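Side-chain contacts in beta-Ala-His dipeptidase (Homo sapiens, PDB 3DLJ), which hydrolyses carnosine, anserine and other Xaa-His dipeptides as a secreted metallopeptidase that binds two zinc ions per subunit: residues A116-G119 / D125-V128; P250-V255 / S377-S382; T414-E419 / Y467-K472. All blocks are in the same frame, centred on the assembly; numbering follows the deposited sequence.

In the fold
Read from the N terminus, the three contacts follow one another in series; none nests in another and none crosses. Contact 1 closes a short loop between strands 104-110 and 130-132, with five residues between its segments. Contact 2 spans a much longer excursion, joining helix 250-258 to the turn between helix 361-377 and strand 384-397. Contact 3 comes last and sets the end of helix 403-416 against the C-terminal helix 464-482. Contacts 2 and 3 lie on opposite sides of the chain's centre, about 55 Å apart, centre to centre. Contact 1 lies nearer the zinc site: the side chain of A116 is about 12 Å from a zinc ion.

Contact 1. Residues A116-G119 / D125-V128; sequences ADRG and DPYV
A116 and P126 touch methyl to ring. CB of A116 meets CB of P126 at 3.5 Å, a little tighter than usual carbon contact, and the same methyl lies 4.0 Å from CG of P126. Next to it, the ring of Y127 reaches back to A116. CE1 of Y127 is 3.8 Å from A116 O, which approaches the ring obliquely. A water joins the two residues at the far end of the ring. It accepts from A116 N and lies in the plane of the ring at its edge, 2.6 Å from Y127 OH. The phenol and the backbone of A116 are thus coupled without a direct hydrogen bond between them.

R118 forms the outer part of the contact. Its CG is anti to the backbone N (chi1 -167°), and the extended chain beyond carries the guanidinium over D125. There the backbone N of D125 sits over one face of the guanidinium, 3.6 Å above its plane. NH1 of R118 also lies 3.5 Å from D125 CB. The carboxylate of D125 is too distant for a salt bridge, though its opposite charge may still attract R118 weakly.

Residues 125-128 form a type I beta turn, closed by a backbone bond from V128 N to D125 O. An Asx turn starts at the same residue: Y127 N donates to D125 OD1 at 3.1 Å, nearly straight at 162°. The N-H comes from above the carboxylate plane, 36° out of it. This bond helps fix the turn that presents P126 and Y127 to A116. Further out, W122 and R139 touch A116. R139 also touches Y127 and forms backbone hydrogen bonds with P126. E38 packs on Y127 too. The loop follows strand 104-110, which ends at the zinc ligand H110.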
loop_
_atom_site.group_PDB
_atom_site.type_symbol
_atom_site.label_atom_id
_atom_site.label_comp_id
_atom_site.label_asym_id
_atom_site.label_seq_id
_atom_site.Cartn_x
_atom_site.Cartn_y
_atom_site.Cartn_z
ATOM N N ALA A 116 -0.550 -1.538 -15.149
ATOM C CA ALA A 116 -0.506 -0.232 -15.755
ATOM C C ALA A 116 -0.703 -0.375 -17.248
ATOM O O ALA A 116 0.132 -0.948 -17.968
ATOM C CB ALA A 116 0.812 0.444 -15.458
ATOM N N ASP A 117 -1.826 0.129 -17.728
ATOM C CA ASP A 117 -2.008 0.227 -19.159
ATOM C C ASP A 117 -1.933 1.685 -19.514
ATOM O O ASP A 117 -2.554 2.519 -18.863
ATOM C CB ASP A 117 -3.345 -0.395 -19.585
ATOM C CG ASP A 117 -3.241 -1.912 -19.814
ATOM O OD1 ASP A 117 -2.161 -2.508 -19.537
ATOM O OD2 ASP A 117 -4.246 -2.510 -20.276
ATOM N N ARG A 118 -1.157 1.993 -20.539
ATOM C CA ARG A 118 -1.016 3.366 -21.007
ATOM C C ARG A 118 -2.351 3.994 -21.423
ATOM O O ARG A 118 -2.585 5.183 -21.192
ATOM C CB ARG A 118 -0.009 3.428 -22.142
ATOM C CG ARG A 118 0.393 4.818 -22.454
ATOM C CD ARG A 118 1.549 4.821 -23.403
ATOM N NE ARG A 118 1.949 6.197 -23.601
ATOM C CZ ARG A 118 3.114 6.572 -24.093
ATOM N NH1 ARG A 118 4.016 5.658 -24.459
ATOM N NH2 ARG A 118 3.365 7.877 -24.208
ATOM N N GLY A 119 -3.235 3.184 -22.001
ATOM C CA GLY A 119 -4.595 3.631 -22.339
ATOM C C GLY A 119 -5.460 4.046 -21.160
ATOM O O GLY A 119 -6.513 4.673 -21.348
ATOM N N ASP A 125 4.953 6.399 -20.933
ATOM C CA ASP A 125 4.939 4.944 -20.923
ATOM C C ASP A 125 5.167 4.485 -19.462
ATOM O O ASP A 125 6.234 4.746 -18.892
ATOM C CB ASP A 125 6.018 4.420 -21.880
ATOM C CG ASP A 125 6.071 2.910 -21.935
ATOM O OD1 ASP A 125 5.612 2.259 -20.991
ATOM O OD2 ASP A 125 6.602 2.354 -22.916
ATOM N N PRO A 126 4.159 3.817 -18.846
ATOM C CA PRO A 126 4.214 3.446 -17.414
ATOM C C PRO A 126 5.484 2.710 -16.978
ATOM O O PRO A 126 5.887 2.815 -15.832
ATOM C CB PRO A 126 2.992 2.526 -17.231
ATOM C CG PRO A 126 2.490 2.229 -18.585
ATOM C CD PRO A 126 2.907 3.359 -19.469
ATOM N N TYR A 127 6.100 1.983 -17.908
ATOM C CA TYR A 127 7.268 1.157 -17.632
ATOM C C TYR A 127 8.581 1.759 -18.139
ATOM O O TYR A 127 9.626 1.095 -18.145
ATOM C CB TYR A 127 7.047 -0.268 -18.149
ATOM C CG TYR A 127 5.963 -0.995 -17.376
ATOM C CD1 TYR A 127 4.705 -1.278 -17.964
ATOM C CD2 TYR A 127 6.166 -1.358 -16.049
ATOM C CE1 TYR A 127 3.693 -1.928 -17.235
ATOM C CE2 TYR A 127 5.165 -2.012 -15.317
ATOM C CZ TYR A 127 3.940 -2.284 -15.902
ATOM O OH TYR A 127 2.992 -2.926 -15.147
ATOM N N VAL A 128 8.521 3.017 -18.559
ATOM C CA VAL A 128 9.740 3.769 -18.908
ATOM C C VAL A 128 9.837 4.926 -17.907
ATOM O O VAL A 128 9.089 5.897 -18.045
ATOM C CB VAL A 128 9.707 4.342 -20.364
ATOM C CG1 VAL A 128 10.964 5.183 -20.637
ATOM C CG2 VAL A 128 9.569 3.231 -21.405
HETATM O O HOH W 1 0.839 -4.007 -16.190
#

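Contact 2. Residues P250-V255 / S377-S382; sequences PMADLV and SKRNSS
OD2 of D253 is gripped by two groups. The hydroxyl of S381 donates to it, S381 OG to D253 OD2 being 2.7 Å, and the side-chain amide of N383 binds it as well. S381 comes in on the syn side of that oxygen. Its OG also takes the backbone N-H of N383, so the serine hydroxyl both donates, to D253, and accepts, from N383.

The other oxygen, D253 OD1, belongs to R379. NE of R379 donates to D253 OD1 at 2.7 Å in a nearly straight salt bridge, with an N-H...acceptor angle of 165°. The oxygen lies in the guanidinium plane, while the arginine meets it on the anti side of the carboxylate. NH1 adds a weak bond to the same atom. The two planes stand 79° apart; this is not a side-by-side, two-oxygen salt bridge. A bend at chi3 (70°) turns the arginine to reach the helix. There A252 O lies over one guanidinium face, 3.6 Å above its plane and offset toward the rim, and A252 CB is 3.8 Å from NH1 of R379. With an alanine here instead of D253, R379 would probably lose its charge partner, and S381 and N383 the acceptor they share.

S377 to N380 form a type I beta turn after helix 361-377. Helix 250-258 rests through L254 on strands 216-232 and 346-355, consistent with the lid domain of M20 peptidases. F376 of helix 361-377 touches both D253 and S381, beside the turn that leads into strand 384-397.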
loop_
_atom_site.group_PDB
_atom_site.type_symbol
_atom_site.label_atom_id
_atom_site.label_comp_id
_atom_site.label_asym_id
_atom_site.label_seq_id
_atom_site.Cartn_x
_atom_site.Cartn_y
_atom_site.Cartn_z
ATOM N N PRO A 250 -30.594 -6.741 -13.844
ATOM C CA PRO A 250 -29.490 -6.800 -12.885
ATOM C C PRO A 250 -28.854 -5.430 -12.596
ATOM O O PRO A 250 -28.630 -5.121 -11.428
ATOM C CB PRO A 250 -28.492 -7.764 -13.574
ATOM C CG PRO A 250 -29.411 -8.730 -14.255
ATOM C CD PRO A 250 -30.503 -7.849 -14.821
ATOM N N MET A 251 -28.581 -4.624 -13.636
ATOM C CA MET A 251 -28.005 -3.271 -13.434
ATOM C C MET A 251 -28.905 -2.341 -12.611
ATOM O O MET A 251 -28.406 -1.554 -11.798
ATOM C CB MET A 251 -27.660 -2.593 -14.748
ATOM C CG MET A 251 -26.334 -2.995 -15.330
ATOM S SD MET A 251 -24.890 -2.554 -14.343
ATOM C CE MET A 251 -24.691 -0.790 -14.683
ATOM N N ALA A 252 -30.219 -2.415 -12.823
ATOM C CA ALA A 252 -31.145 -1.577 -12.069
ATOM C C ALA A 252 -31.120 -1.946 -10.562
ATOM O O ALA A 252 -31.101 -1.062 -9.728
ATOM C CB ALA A 252 -32.578 -1.674 -12.656
ATOM N N ASP A 253 -31.118 -3.247 -10.247
ATOM C CA ASP A 253 -30.982 -3.764 -8.887
ATOM C C ASP A 253 -29.627 -3.359 -8.252
ATOM O O ASP A 253 -29.584 -2.844 -7.143
ATOM C CB ASP A 253 -31.136 -5.302 -8.873
ATOM C CG ASP A 253 -32.569 -5.786 -9.151
ATOM O OD1 ASP A 253 -33.525 -4.993 -8.995
ATOM O OD2 ASP A 253 -32.740 -6.990 -9.525
ATOM N N LEU A 254 -28.532 -3.576 -8.973
ATOM C CA LEU A 254 -27.202 -3.262 -8.452
ATOM C C LEU A 254 -27.016 -1.788 -8.162
ATOM O O LEU A 254 -26.515 -1.424 -7.090
ATOM C CB LEU A 254 -26.090 -3.801 -9.379
ATOM C CG LEU A 254 -24.628 -3.552 -8.967
ATOM C CD1 LEU A 254 -24.319 -4.174 -7.577
ATOM C CD2 LEU A 254 -23.631 -4.042 -10.019
ATOM N N VAL A 255 -27.455 -0.934 -9.081
ATOM C CA VAL A 255 -27.387 0.500 -8.891
ATOM C C VAL A 255 -28.191 0.982 -7.664
ATOM O O VAL A 255 -27.769 1.907 -6.946
ATOM C CB VAL A 255 -27.791 1.264 -10.203
ATOM C CG1 VAL A 255 -28.062 2.713 -9.918
ATOM C CG2 VAL A 255 -26.692 1.100 -11.268
ATOM N N SER A 377 -34.679 -7.095 -1.016
ATOM C CA SER A 377 -35.955 -7.777 -0.853
ATOM C C SER A 377 -37.133 -6.827 -1.133
ATOM O O SER A 377 -38.114 -7.242 -1.736
ATOM C CB SER A 377 -36.048 -8.479 0.508
ATOM O OG SER A 377 -36.672 -7.650 1.466
ATOM N N LYS A 378 -37.005 -5.557 -0.732
ATOM C CA LYS A 378 -37.991 -4.492 -1.021
ATOM C C LYS A 378 -38.248 -4.220 -2.506
ATOM O O LYS A 378 -39.248 -3.602 -2.880
ATOM C CB LYS A 378 -37.588 -3.174 -0.349
ATOM C CG LYS A 378 -37.891 -3.154 1.126
ATOM C CD LYS A 378 -37.417 -1.857 1.758
ATOM C CE LYS A 378 -37.130 -2.040 3.259
ATOM N NZ LYS A 378 -38.365 -2.131 4.093
ATOM N N ARG A 379 -37.338 -4.675 -3.352
ATOM C CA ARG A 379 -37.480 -4.501 -4.781
ATOM C C ARG A 379 -38.411 -5.526 -5.439
ATOM O O ARG A 379 -38.867 -5.303 -6.552
ATOM C CB ARG A 379 -36.099 -4.502 -5.423
ATOM C CG ARG A 379 -35.428 -3.168 -5.220
ATOM C CD ARG A 379 -34.134 -3.039 -5.948
ATOM N NE ARG A 379 -34.250 -2.959 -7.401
ATOM C CZ ARG A 379 -34.538 -1.856 -8.081
ATOM N NH1 ARG A 379 -34.580 -1.887 -9.411
ATOM N NH2 ARG A 379 -34.790 -0.724 -7.441
ATOM N N ASN A 380 -38.720 -6.613 -4.730
ATOM C CA ASN A 380 -39.490 -7.732 -5.272
ATOM C C ASN A 380 -38.957 -8.133 -6.664
ATOM O O ASN A 380 -39.689 -8.113 -7.664
ATOM C CB ASN A 380 -41.011 -7.427 -5.308
ATOM C CG ASN A 380 -41.604 -7.145 -3.928
ATOM O OD1 ASN A 380 -41.161 -7.694 -2.918
ATOM N ND2 ASN A 380 -42.634 -6.295 -3.887
ATOM N N SER A 381 -37.674 -8.478 -6.714
ATOM C CA SER A 381 -36.996 -8.768 -7.972
ATOM C C SER A 381 -36.887 -10.279 -8.149
ATOM O O SER A 381 -36.858 -10.999 -7.170
ATOM C CB SER A 381 -35.615 -8.129 -7.977
ATOM O OG SER A 381 -34.823 -8.579 -9.064
ATOM N N SER A 382 -36.814 -10.738 -9.398
ATOM C CA SER A 382 -36.661 -12.149 -9.717
ATOM C C SER A 382 -35.194 -12.545 -9.701
ATOM O O SER A 382 -34.860 -13.725 -9.771
ATOM C CB SER A 382 -37.255 -12.435 -11.099
ATOM O OG SER A 382 -36.582 -11.706 -12.132
#

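Contact 3. Residues T414-E419 / Y467-K472; sequences TVFGTE and YIEGTK
The contact joins two helices: V415 and F416, in the last turn of helix 403-416, lie against E469 and K472 of the C-terminal helix 464-482. The two methyls of V415 take different partners. CG1 of V415, anti to the backbone N (chi1 174°), comes within 3.5 Å of E469 O and 3.8 Å of E469 OE2. CG2 of V415 lies 3.6 Å from K472 O. F416 adds the tip of its ring: CE2 and CZ meet E469 CB obliquely, CE2 of F416 at 3.7 Å. V415 CG1 also sits over one face of that ring, offset toward the rim.

Helix 464-482 also packs against helices 13-22, 24-35 and 141-160. F17 of helix 13-22 touches both V415 and K472. W465 meets the F416 ring with its own.

E469 is held by its own helix. K472 NZ binds E469 OE1 at 3.0 Å in a salt bridge, met on the syn side of the carboxylate. K472 NZ forms a second salt bridge to D21. CB of K472 packs near V415, and the chain, extended beyond CG, carries NZ off to E469 and D21. After F416 the helix stops at G417, with positive phi.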
loop_
_atom_site.group_PDB
_atom_site.type_symbol
_atom_site.label_atom_id
_atom_site.label_comp_id
_atom_site.label_asym_id
_atom_site.label_seq_id
_atom_site.Cartn_x
_atom_site.Cartn_y
_atom_site.Cartn_z
ATOM N N THR A 414 17.979 14.636 11.464
ATOM C CA THR A 414 19.324 14.755 10.864
ATOM C C THR A 414 19.295 15.119 9.376
ATOM O O THR A 414 20.027 16.022 8.944
ATOM C CB THR A 414 20.176 13.462 11.063
ATOM O OG1 THR A 414 20.509 13.315 12.442
ATOM C CG2 THR A 414 21.471 13.513 10.262
ATOM N N VAL A 415 18.463 14.418 8.599
ATOM C CA VAL A 415 18.469 14.555 7.127
ATOM C C VAL A 415 17.663 15.761 6.624
ATOM O O VAL A 415 18.075 16.454 5.694
ATOM C CB VAL A 415 18.039 13.241 6.416
ATOM C CG1 VAL A 415 17.916 13.432 4.911
ATOM C CG2 VAL A 415 19.046 12.130 6.725
ATOM N N PHE A 416 16.525 16.014 7.258
ATOM C CA PHE A 416 15.612 17.038 6.772
ATOM C C PHE A 416 15.656 18.298 7.616
ATOM O O PHE A 416 15.088 19.323 7.237
ATOM C CB PHE A 416 14.188 16.470 6.602
ATOM C CG PHE A 416 14.095 15.388 5.533
ATOM C CD1 PHE A 416 14.110 14.039 5.877
ATOM C CD2 PHE A 416 14.026 15.725 4.181
ATOM C CE1 PHE A 416 14.042 13.046 4.891
ATOM C CE2 PHE A 416 13.941 14.723 3.179
ATOM C CZ PHE A 416 13.954 13.397 3.539
ATOM N N GLY A 417 16.359 18.220 8.747
ATOM C CA GLY A 417 16.546 19.363 9.615
ATOM C C GLY A 417 15.285 19.770 10.339
ATOM O O GLY A 417 15.193 20.883 10.855
ATOM N N THR A 418 14.303 18.880 10.387
ATOM C CA THR A 418 13.053 19.202 11.071
ATOM C C THR A 418 12.421 17.999 11.761
ATOM O O THR A 418 12.721 16.853 11.431
ATOM C CB THR A 418 12.025 19.863 10.122
ATOM O OG1 THR A 418 10.828 20.149 10.857
ATOM C CG2 THR A 418 11.707 18.952 8.935
ATOM N N GLU A 419 11.532 18.273 12.709
ATOM C CA GLU A 419 10.808 17.211 13.389
ATOM C C GLU A 419 9.717 16.617 12.493
ATOM O O GLU A 419 8.917 17.360 11.905
ATOM C CB GLU A 419 10.202 17.705 14.712
ATOM C CG GLU A 419 11.228 18.072 15.789
ATOM C CD GLU A 419 12.012 16.869 16.315
ATOM O OE1 GLU A 419 11.480 15.735 16.268
ATOM O OE2 GLU A 419 13.158 17.063 16.785
ATOM N N TYR A 467 13.465 10.253 -3.194
ATOM C CA TYR A 467 14.210 9.026 -3.447
ATOM C C TYR A 467 15.668 9.118 -2.974
ATOM O O TYR A 467 16.186 8.187 -2.376
ATOM C CB TYR A 467 14.142 8.712 -4.949
ATOM C CG TYR A 467 14.922 7.512 -5.438
ATOM C CD1 TYR A 467 14.695 6.228 -4.904
ATOM C CD2 TYR A 467 15.852 7.643 -6.478
ATOM C CE1 TYR A 467 15.393 5.108 -5.375
ATOM C CE2 TYR A 467 16.542 6.537 -6.962
ATOM C CZ TYR A 467 16.305 5.256 -6.405
ATOM O OH TYR A 467 17.004 4.132 -6.873
ATOM N N ILE A 468 16.308 10.253 -3.245
ATOM C CA ILE A 468 17.710 10.488 -2.902
ATOM C C ILE A 468 17.914 10.887 -1.448
ATOM O O ILE A 468 18.761 10.310 -0.762
ATOM C CB ILE A 468 18.347 11.516 -3.857
ATOM C CG1 ILE A 468 18.312 10.977 -5.296
ATOM C CG2 ILE A 468 19.788 11.837 -3.439
ATOM C CD1 ILE A 468 18.992 9.603 -5.494
ATOM N N GLU A 469 17.132 11.854 -0.969
ATOM C CA GLU A 469 17.152 12.238 0.439
ATOM C C GLU A 469 16.688 11.113 1.352
ATOM O O GLU A 469 17.146 11.021 2.497
ATOM C CB GLU A 469 16.318 13.498 0.673
ATOM C CG GLU A 469 16.923 14.766 0.015
ATOM C CD GLU A 469 18.379 15.079 0.456
ATOM O OE1 GLU A 469 19.289 15.172 -0.407
ATOM O OE2 GLU A 469 18.622 15.236 1.660
ATOM N N GLY A 470 15.796 10.252 0.842
ATOM C CA GLY A 470 15.320 9.084 1.565
ATOM C C GLY A 470 16.370 8.008 1.716
ATOM O O GLY A 470 16.365 7.284 2.692
ATOM N N THR A 471 17.255 7.878 0.728
ATOM C CA THR A 471 18.447 7.055 0.833
ATOM C C THR A 471 19.337 7.490 2.010
ATOM O O THR A 471 19.830 6.642 2.771
ATOM C CB THR A 471 19.256 7.058 -0.511
ATOM O OG1 THR A 471 18.382 6.745 -1.619
ATOM C CG2 THR A 471 20.418 6.073 -0.464
ATOM N N LYS A 472 19.522 8.799 2.168
ATOM C CA LYS A 472 20.240 9.368 3.312
ATOM C C LYS A 472 19.561 9.127 4.655
ATOM O O LYS A 472 20.241 8.880 5.674
ATOM C CB LYS A 472 20.439 10.864 3.117
ATOM C CG LYS A 472 21.413 11.185 2.030
ATOM C CD LYS A 472 21.061 12.506 1.410
ATOM C CE LYS A 472 22.101 12.934 0.433
ATOM N NZ LYS A 472 22.044 14.399 0.363
#